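Local coordinates for protein beta-lactamase (PDB 6KBY) that probably hydrolyses beta-lactam antibiotics as a class C serine enzyme, and here holds adenosine monophosphate in its active-site pocket, at residues 74-79 with 238-243; 13-18 with 46-51. All coordinates share one frame; numbering follows the deposited sequence.

Interaction 1 (74-79 with 238-243); sequences KTFAAT and LRYVQA
Tyr-240 reaches from helix 234-244 to Thr-75 and Phe-76 on helix 72-86, the active-site helix of this class C beta-lactamase, which carries Lys-74 of a probable SxxK motif. The axes of 74-79 and 238-243 stay 13.3 Å apart, so the helices meet through long side chains, with Tyr-240 making most of the span. With CG anti to the backbone N (chi1 -175°), Tyr-240 extends straight across the gap. Its ring lies in an offset stack on that of Phe-76, centroids 4.2 Å apart and planes at 10°, and Phe-76 CZ sits over the middle of the tyrosine face. The two rings arrive from opposite directions, so the phenol oxygen is carried back toward the root of Phe-76. There Tyr-240 OH lies 2.8 Å from Thr-75 OG1, probably as a hydrogen bond, with that threonine oxygen in the plane of the tyrosine ring, at its edge. Thr-75 OG1 is also bonded to Leu-72 O. Lys-74 leaves the helix away from Tyr-240, and its NZ bonds Ser-71 OG in the AMP pocket. Thr-79 OG1 donates to Thr-75 O at 2.8 Å, and accepts from a water 2.9 Å away that makes a weak bond to Tyr-240 OH.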
ATOM      1  N   LYS A  74       2.309  -2.959  -2.048  1.00  7.15           N
ATOM      2  CA  LYS A  74       2.947  -3.828  -1.065  1.00  7.24           C
ATOM      3  C   LYS A  74       1.927  -4.431  -0.113  1.00  6.46           C
ATOM      4  O   LYS A  74       2.121  -5.550   0.383  1.00  6.58           O
ATOM      5  CB  LYS A  74       4.001  -3.055  -0.272  1.00  8.19           C
ATOM      6  CG  LYS A  74       5.131  -2.490  -1.119  1.00  8.29           C
ATOM      7  CD  LYS A  74       6.290  -2.012  -0.254  1.00  9.84           C
ATOM      8  CE  LYS A  74       7.550  -1.778  -1.073  1.00  7.87           C
ATOM      9  NZ  LYS A  74       7.311  -0.806  -2.174  1.00 13.03           N
ATOM     10  N   THR A  75       0.840  -3.703   0.174  1.00  6.70           N
ATOM     11  CA  THR A  75      -0.163  -4.245   1.083  1.00  6.97           C
ATOM     12  C   THR A  75      -0.915  -5.409   0.454  1.00  6.96           C
ATOM     13  O   THR A  75      -1.432  -6.263   1.179  1.00  7.11           O
ATOM     14  CB  THR A  75      -1.150  -3.169   1.566  1.00  7.97           C
ATOM     15  OG1 THR A  75      -1.993  -2.733   0.486  1.00  8.13           O
ATOM     16  CG2 THR A  75      -0.435  -1.980   2.183  1.00  8.41           C
ATOM     17  N   PHE A  76      -0.999  -5.452  -0.879  1.00  6.97           N
ATOM     18  CA  PHE A  76      -1.607  -6.600  -1.545  1.00  7.31           C
ATOM     19  C   PHE A  76      -0.703  -7.823  -1.471  1.00  7.09           C
ATOM     20  O   PHE A  76      -1.186  -8.944  -1.289  1.00  7.45           O
ATOM     21  CB  PHE A  76      -1.974  -6.246  -2.989  1.00  8.07           C
ATOM     22  CG  PHE A  76      -3.050  -5.202  -3.078  1.00  7.08           C
ATOM     23  CD1 PHE A  76      -2.729  -3.855  -3.022  1.00  8.74           C
ATOM     24  CD2 PHE A  76      -4.388  -5.558  -3.137  1.00  8.82           C
ATOM     25  CE1 PHE A  76      -3.719  -2.885  -3.061  1.00  9.05           C
ATOM     26  CE2 PHE A  76      -5.384  -4.589  -3.177  1.00  9.50           C
ATOM     27  CZ  PHE A  76      -5.045  -3.254  -3.140  1.00  9.18           C
ATOM     28  N   ALA A  77       0.611  -7.628  -1.604  1.00  6.78           N
ATOM     29  CA  ALA A  77       1.543  -8.730  -1.394  1.00  7.22           C
ATOM     30  C   ALA A  77       1.413  -9.279   0.022  1.00  7.42           C
ATOM     31  O   ALA A  77       1.418 -10.500   0.228  1.00  7.14           O
ATOM     32  CB  ALA A  77       2.977  -8.272  -1.675  1.00  7.92           C
ATOM     33  N   ALA A  78       1.276  -8.392   1.010  1.00  7.13           N
ATOM     34  CA  ALA A  78       1.085  -8.835   2.388  1.00  7.31           C
ATOM     35  C   ALA A  78      -0.246  -9.548   2.564  1.00  6.94           C
ATOM     36  O   ALA A  78      -0.317 -10.568   3.264  1.00  7.13           O
ATOM     37  CB  ALA A  78       1.185  -7.654   3.351  1.00  7.63           C
ATOM     38  N   THR A  79      -1.322  -9.012   1.980  1.00  7.10           N
ATOM     39  CA  THR A  79      -2.608  -9.690   2.088  1.00  7.40           C
ATOM     40  C   THR A  79      -2.534 -11.088   1.487  1.00  7.19           C
ATOM     41  O   THR A  79      -3.086 -12.039   2.046  1.00  7.27           O
ATOM     42  CB  THR A  79      -3.713  -8.850   1.441  1.00  7.49           C
ATOM     43  OG1 THR A  79      -3.791  -7.574   2.091  1.00  7.41           O
ATOM     44  CG2 THR A  79      -5.068  -9.537   1.579  1.00  9.14           C
ATOM     45  N   LEU A 238     -11.427   2.135  -1.814  1.00  7.00           N
ATOM     46  CA  LEU A 238     -12.299   2.347  -0.665  1.00  7.25           C
ATOM     47  C   LEU A 238     -12.945   1.037  -0.231  1.00  6.97           C
ATOM     48  O   LEU A 238     -13.111   0.788   0.968  1.00  7.63           O
ATOM     49  CB  LEU A 238     -13.348   3.416  -0.956  1.00  8.53           C
ATOM     50  CG  LEU A 238     -14.064   3.964   0.286  1.00  8.97           C
ATOM     51  CD1 LEU A 238     -13.093   4.716   1.193  1.00  9.86           C
ATOM     52  CD2 LEU A 238     -15.234   4.848  -0.110  1.00  9.46           C
ATOM     53  N   ARG A 239     -13.304   0.182  -1.190  1.00  7.13           N
ATOM     54  CA  ARG A 239     -13.801  -1.145  -0.836  1.00  8.06           C
ATOM     55  C   ARG A 239     -12.745  -1.933  -0.065  1.00  7.44           C
ATOM     56  O   ARG A 239     -13.050  -2.596   0.932  1.00  7.59           O
ATOM     57  CB  ARG A 239     -14.229  -1.893  -2.097  1.00  9.33           C
ATOM     58  CG  ARG A 239     -14.830  -3.249  -1.806  1.00 11.09           C
ATOM     59  CD  ARG A 239     -15.408  -3.939  -3.035  1.00 11.78           C
ATOM     60  NE  ARG A 239     -15.780  -5.305  -2.689  1.00 12.34           N
ATOM     61  CZ  ARG A 239     -16.954  -5.649  -2.170  1.00 12.22           C
ATOM     62  NH1 ARG A 239     -17.890  -4.731  -1.957  1.00 14.59           N
ATOM     63  NH2 ARG A 239     -17.195  -6.917  -1.862  1.00 16.20           N
ATOM     64  N   TYR A 240     -11.489  -1.847  -0.505  1.00  7.30           N
ATOM     65  CA  TYR A 240     -10.381  -2.504   0.189  1.00  7.34           C
ATOM     66  C   TYR A 240     -10.257  -1.991   1.616  1.00  7.07           C
ATOM     67  O   TYR A 240     -10.028  -2.772   2.551  1.00  7.43           O
ATOM     68  CB  TYR A 240      -9.108  -2.206  -0.590  1.00  7.69           C
ATOM     69  CG  TYR A 240      -7.800  -2.841  -0.172  1.00  7.73           C
ATOM     70  CD1 TYR A 240      -7.652  -4.221  -0.067  1.00  8.26           C
ATOM     71  CD2 TYR A 240      -6.676  -2.047   0.002  1.00  7.89           C
ATOM     72  CE1 TYR A 240      -6.423  -4.788   0.236  1.00  9.06           C
ATOM     73  CE2 TYR A 240      -5.453  -2.597   0.301  1.00  7.82           C
ATOM     74  CZ  TYR A 240      -5.332  -3.968   0.418  1.00  7.64           C
ATOM     75  OH  TYR A 240      -4.108  -4.542   0.689  1.00  8.93           O
ATOM     76  N   VAL A 241     -10.403  -0.679   1.802  1.00  7.90           N
ATOM     77  CA  VAL A 241     -10.358  -0.102   3.144  1.00  7.84           C
ATOM     78  C   VAL A 241     -11.516  -0.623   3.993  1.00  7.85           C
ATOM     79  O   VAL A 241     -11.330  -1.028   5.146  1.00  7.83           O
ATOM     80  CB  VAL A 241     -10.338   1.434   3.050  1.00  9.01           C
ATOM     81  CG1 VAL A 241     -10.601   2.072   4.410  1.00 11.22           C
ATOM     82  CG2 VAL A 241      -9.006   1.906   2.476  1.00  9.94           C
ATOM     83  N   GLN A 242     -12.730  -0.628   3.432  1.00  7.89           N
ATOM     84  CA  GLN A 242     -13.874  -1.159   4.169  1.00  8.37           C
ATOM     85  C   GLN A 242     -13.679  -2.625   4.526  1.00  8.13           C
ATOM     86  O   GLN A 242     -14.039  -3.056   5.629  1.00  8.22           O
ATOM     87  CB  GLN A 242     -15.159  -0.974   3.363  1.00  9.44           C
ATOM     88  CG  GLN A 242     -15.612   0.461   3.241  1.00  9.89           C
ATOM     89  CD  GLN A 242     -17.109   0.546   3.058  1.00 11.72           C
ATOM     90  OE1 GLN A 242     -17.623   0.293   1.969  1.00 12.73           O
ATOM     91  NE2 GLN A 242     -17.821   0.866   4.132  1.00 13.54           N
ATOM     92  N   ALA A 243     -13.147  -3.414   3.594  1.00  8.07           N
ATOM     93  CA  ALA A 243     -12.893  -4.824   3.878  1.00  8.73           C
ATOM     94  C   ALA A 243     -11.888  -4.977   5.014  1.00  7.68           C
ATOM     95  O   ALA A 243     -12.024  -5.861   5.874  1.00  8.30           O
ATOM     96  CB  ALA A 243     -12.377  -5.513   2.613  1.00  9.56           C
TER
HETATM   97  O   HOH W   1      -4.984  -5.457   3.656  1.00  7.74           O

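Interaction 2 (13-18 with 46-51)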
ATOM      1  N   SER A  13     -22.664  17.078   2.492  1.00 15.54           N
ATOM      2  CA  SER A  13     -22.264  18.380   1.969  1.00 15.70           C
ATOM      3  C   SER A  13     -21.136  18.983   2.794  1.00 12.92           C
ATOM      4  O   SER A  13     -20.255  19.659   2.245  1.00 12.36           O
ATOM      5  CB  SER A  13     -23.467  19.321   1.913  1.00 17.30           C
ATOM      6  OG  SER A  13     -24.330  18.974   0.844  1.00 19.84           O
ATOM      7  N   LYS A  14     -21.141  18.728   4.102  1.00 12.35           N
ATOM      8  CA  LYS A  14     -20.058  19.193   4.956  1.00 12.11           C
ATOM      9  C   LYS A  14     -18.749  18.507   4.600  1.00 10.46           C
ATOM     10  O   LYS A  14     -17.701  19.157   4.535  1.00 10.85           O
ATOM     11  CB  LYS A  14     -20.418  18.963   6.425  1.00 13.43           C
ATOM     12  CG  LYS A  14     -21.615  19.777   6.887  1.00 14.87           C
ATOM     13  CD  LYS A  14     -22.053  19.408   8.297  1.00 19.32           C
ATOM     14  CE  LYS A  14     -23.270  20.230   8.712  1.00 22.03           C
ATOM     15  NZ  LYS A  14     -23.782  19.864  10.064  1.00 26.40           N
ATOM     16  N   ILE A  15     -18.790  17.194   4.365  1.00  9.84           N
ATOM     17  CA  ILE A  15     -17.578  16.467   4.000  1.00  9.48           C
ATOM     18  C   ILE A  15     -17.037  16.960   2.665  1.00  9.94           C
ATOM     19  O   ILE A  15     -15.832  17.203   2.515  1.00  9.72           O
ATOM     20  CB  ILE A  15     -17.847  14.949   4.005  1.00 11.29           C
ATOM     21  CG1 ILE A  15     -18.192  14.488   5.422  1.00 11.04           C
ATOM     22  CG2 ILE A  15     -16.646  14.195   3.466  1.00 12.59           C
ATOM     23  CD1 ILE A  15     -18.702  13.061   5.505  1.00 13.50           C
ATOM     24  N   LYS A  16     -17.919  17.145   1.682  1.00 10.43           N
ATOM     25  CA  LYS A  16     -17.466  17.648   0.390  1.00 10.54           C
ATOM     26  C   LYS A  16     -16.797  19.007   0.533  1.00 10.25           C
ATOM     27  O   LYS A  16     -15.762  19.262  -0.090  1.00 10.18           O
ATOM     28  CB  LYS A  16     -18.629  17.719  -0.601  1.00 12.23           C
ATOM     29  CG  LYS A  16     -18.208  18.206  -1.981  1.00 14.48           C
ATOM     30  CD  LYS A  16     -19.354  18.138  -2.971  1.00 17.34           C
ATOM     31  CE  LYS A  16     -18.879  18.441  -4.382  1.00 20.27           C
ATOM     32  NZ  LYS A  16     -18.372  19.838  -4.516  1.00 20.08           N
ATOM     33  N   ASP A  17     -17.370  19.896   1.354  1.00 10.41           N
ATOM     34  CA  ASP A  17     -16.756  21.203   1.568  1.00  9.95           C
ATOM     35  C   ASP A  17     -15.368  21.058   2.174  1.00  8.73           C
ATOM     36  O   ASP A  17     -14.415  21.724   1.747  1.00  9.75           O
ATOM     37  CB  ASP A  17     -17.633  22.059   2.482  1.00 11.45           C
ATOM     38  CG  ASP A  17     -18.930  22.495   1.827  1.00 16.25           C
ATOM     39  OD1 ASP A  17     -19.050  22.414   0.587  1.00 17.50           O
ATOM     40  OD2 ASP A  17     -19.834  22.937   2.572  1.00 19.35           O
ATOM     41  N   THR A  18     -15.243  20.214   3.196  1.00  8.72           N
ATOM     42  CA  THR A  18     -13.940  20.003   3.820  1.00  9.22           C
ATOM     43  C   THR A  18     -12.926  19.495   2.810  1.00  8.13           C
ATOM     44  O   THR A  18     -11.787  19.977   2.753  1.00  9.33           O
ATOM     45  CB  THR A  18     -14.071  19.011   4.974  1.00  9.81           C
ATOM     46  OG1 THR A  18     -14.936  19.566   5.966  1.00 10.39           O
ATOM     47  CG2 THR A  18     -12.708  18.717   5.591  1.00 11.31           C
ATOM     48  N   TYR A  46     -18.127   8.215  -0.004  1.00  8.38           N
ATOM     49  CA  TYR A  46     -18.153   9.458  -0.757  1.00  9.36           C
ATOM     50  C   TYR A  46     -16.940   9.484  -1.667  1.00  9.21           C
ATOM     51  O   TYR A  46     -15.820   9.226  -1.214  1.00 10.63           O
ATOM     52  CB  TYR A  46     -18.092  10.635   0.210  1.00 11.70           C
ATOM     53  CG  TYR A  46     -19.135  10.565   1.297  1.00 10.49           C
ATOM     54  CD1 TYR A  46     -20.453  10.903   1.036  1.00 13.97           C
ATOM     55  CD2 TYR A  46     -18.810  10.164   2.585  1.00 12.37           C
ATOM     56  CE1 TYR A  46     -21.422  10.844   2.025  1.00 15.07           C
ATOM     57  CE2 TYR A  46     -19.777  10.101   3.586  1.00 13.60           C
ATOM     58  CZ  TYR A  46     -21.082  10.443   3.293  1.00 10.86           C
ATOM     59  OH  TYR A  46     -22.067  10.401   4.257  1.00 12.90           O
ATOM     60  N   ILE A  47     -17.156   9.777  -2.944  1.00  8.77           N
ATOM     61  CA  ILE A  47     -16.087   9.814  -3.936  1.00  9.14           C
ATOM     62  C   ILE A  47     -16.088  11.197  -4.561  1.00  7.99           C
ATOM     63  O   ILE A  47     -17.121  11.635  -5.082  1.00  9.50           O
ATOM     64  CB  ILE A  47     -16.306   8.766  -5.044  1.00 11.67           C
ATOM     65  CG1 ILE A  47     -16.641   7.385  -4.471  1.00 15.64           C
ATOM     66  CG2 ILE A  47     -15.101   8.742  -5.989  1.00 13.17           C
ATOM     67  CD1 ILE A  47     -15.480   6.665  -3.873  1.00 16.22           C
ATOM     68  N   TYR A  48     -14.939  11.866  -4.546  1.00  8.47           N
ATOM     69  CA  TYR A  48     -14.797  13.207  -5.103  1.00  8.89           C
ATOM     70  C   TYR A  48     -13.699  13.185  -6.156  1.00  7.61           C
ATOM     71  O   TYR A  48     -12.569  12.773  -5.871  1.00  8.72           O
ATOM     72  CB  TYR A  48     -14.476  14.213  -3.995  1.00 10.28           C
ATOM     73  CG  TYR A  48     -15.527  14.199  -2.906  1.00 11.24           C
ATOM     74  CD1 TYR A  48     -16.801  14.688  -3.152  1.00 14.13           C
ATOM     75  CD2 TYR A  48     -15.263  13.673  -1.648  1.00 13.57           C
ATOM     76  CE1 TYR A  48     -17.782  14.667  -2.175  1.00 15.30           C
ATOM     77  CE2 TYR A  48     -16.245  13.650  -0.657  1.00 12.00           C
ATOM     78  CZ  TYR A  48     -17.495  14.150  -0.934  1.00 12.94           C
ATOM     79  OH  TYR A  48     -18.476  14.135   0.036  1.00 14.28           O
ATOM     80  N   ASN A  49     -14.031  13.615  -7.370  1.00  8.30           N
ATOM     81  CA  ASN A  49     -13.104  13.612  -8.491  1.00  8.78           C
ATOM     82  C   ASN A  49     -12.776  15.039  -8.899  1.00  7.22           C
ATOM     83  O   ASN A  49     -13.655  15.912  -8.901  1.00  9.05           O
ATOM     84  CB  ASN A  49     -13.707  12.862  -9.672  1.00  9.30           C
ATOM     85  CG  ASN A  49     -14.003  11.423  -9.334  1.00  9.00           C
ATOM     86  OD1 ASN A  49     -13.209  10.755  -8.666  1.00  9.10           O
ATOM     87  ND2 ASN A  49     -15.161  10.939  -9.765  1.00 11.38           N
ATOM     88  N   TYR A  50     -11.515  15.265  -9.259  1.00  8.13           N
ATOM     89  CA  TYR A  50     -11.029  16.608  -9.551  1.00  8.26           C
ATOM     90  C   TYR A  50     -10.133  16.575 -10.777  1.00  8.17           C
ATOM     91  O   TYR A  50      -9.236  15.734 -10.867  1.00  8.44           O
ATOM     92  CB  TYR A  50     -10.187  17.139  -8.389  1.00  8.96           C
ATOM     93  CG  TYR A  50     -10.910  17.184  -7.067  1.00  8.52           C
ATOM     94  CD1 TYR A  50     -10.935  16.074  -6.229  1.00  8.57           C
ATOM     95  CD2 TYR A  50     -11.557  18.339  -6.650  1.00  9.62           C
ATOM     96  CE1 TYR A  50     -11.588  16.111  -5.011  1.00  8.94           C
ATOM     97  CE2 TYR A  50     -12.217  18.386  -5.436  1.00 10.15           C
ATOM     98  CZ  TYR A  50     -12.235  17.267  -4.626  1.00  9.35           C
ATOM     99  OH  TYR A  50     -12.885  17.291  -3.410  1.00 11.23           O
ATOM    100  N   GLY A  51     -10.342  17.516 -11.696  1.00  8.78           N
ATOM    101  CA  GLY A  51      -9.331  17.751 -12.708  1.00  9.19           C
ATOM    102  C   GLY A  51      -9.246  16.664 -13.765  1.00  8.98           C
ATOM    103  O   GLY A  51     -10.243  16.052 -14.157  1.00  9.81           O
TER
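Helix segment 13-18 runs over strand 46-50, closest by CA atoms at Lys-16 and Tyr-48, 7.6 Å apart. The axes of the two segments pass within 10.0 Å, and their N-to-C directions diverge by 36°, so helix and strand run roughly the same way. Because strand residues alternate, Tyr-46 and Tyr-48 both face the helix and Ile-47 faces the other side of the sheet. No hydrogen bond joins the two segments; they meet by packing. Ile-15 reaches both tyrosines, crossing each at about a right angle. Its branches divide the work: CD1, at the end of the longer arm, meets Tyr-46 CE2 at 3.7 Å, while the CG2 methyl comes within 3.9 Å of Tyr-48 OH. Lys-16 takes the other flank of Tyr-48. Its CG is anti to the backbone N (chi1 -179°), which carries the start of the chain obliquely past the ring, with CB 3.5 Å and CG 3.6 Å from Tyr-48 CE1. Further out the chain bends, and NZ forms a salt bridge with Asp-20, whose other oxygen takes a hydrogen bond with Tyr-50 OH. Tyr-48 OH is hydrogen-bonded to Glu-12, so helix 11-30 holds this ring through both its carbons and its hydroxyl. Strand 44-50 is the outermost strand at this end of the antiparallel sheet and pairs with strand 34-41, whose Val-41 touches both Ile-15 and Tyr-46; on the far face, Ile-47 rests on Ser-234 and Ser-235 of helix 234-244.

How the interactions relate
The centres of interactions 1 and 2 lie about 23 Å apart. Along the chain, both halves of interaction 2 come before either half of interaction 1. Interaction 2 sits at the outer edge of the large antiparallel sheet, its centre about 23 Å from the centre of the chain; interaction 1 is buried, its centre about 7 Å from that point and close to the AMP pocket. Helix 234-244 connects them: Leu-238 CD2 touches Ile-47 CD1 at 4.2 Å, and Gln-242 bonds Asn-45 at the start of strand 44-50. With Tyr-46 and Tyr-48 turned to helix 11-30 and Ile-47 to helix 234-244, the two helices cover opposite faces of that strand, and the second carries the packing on to helix 72-86.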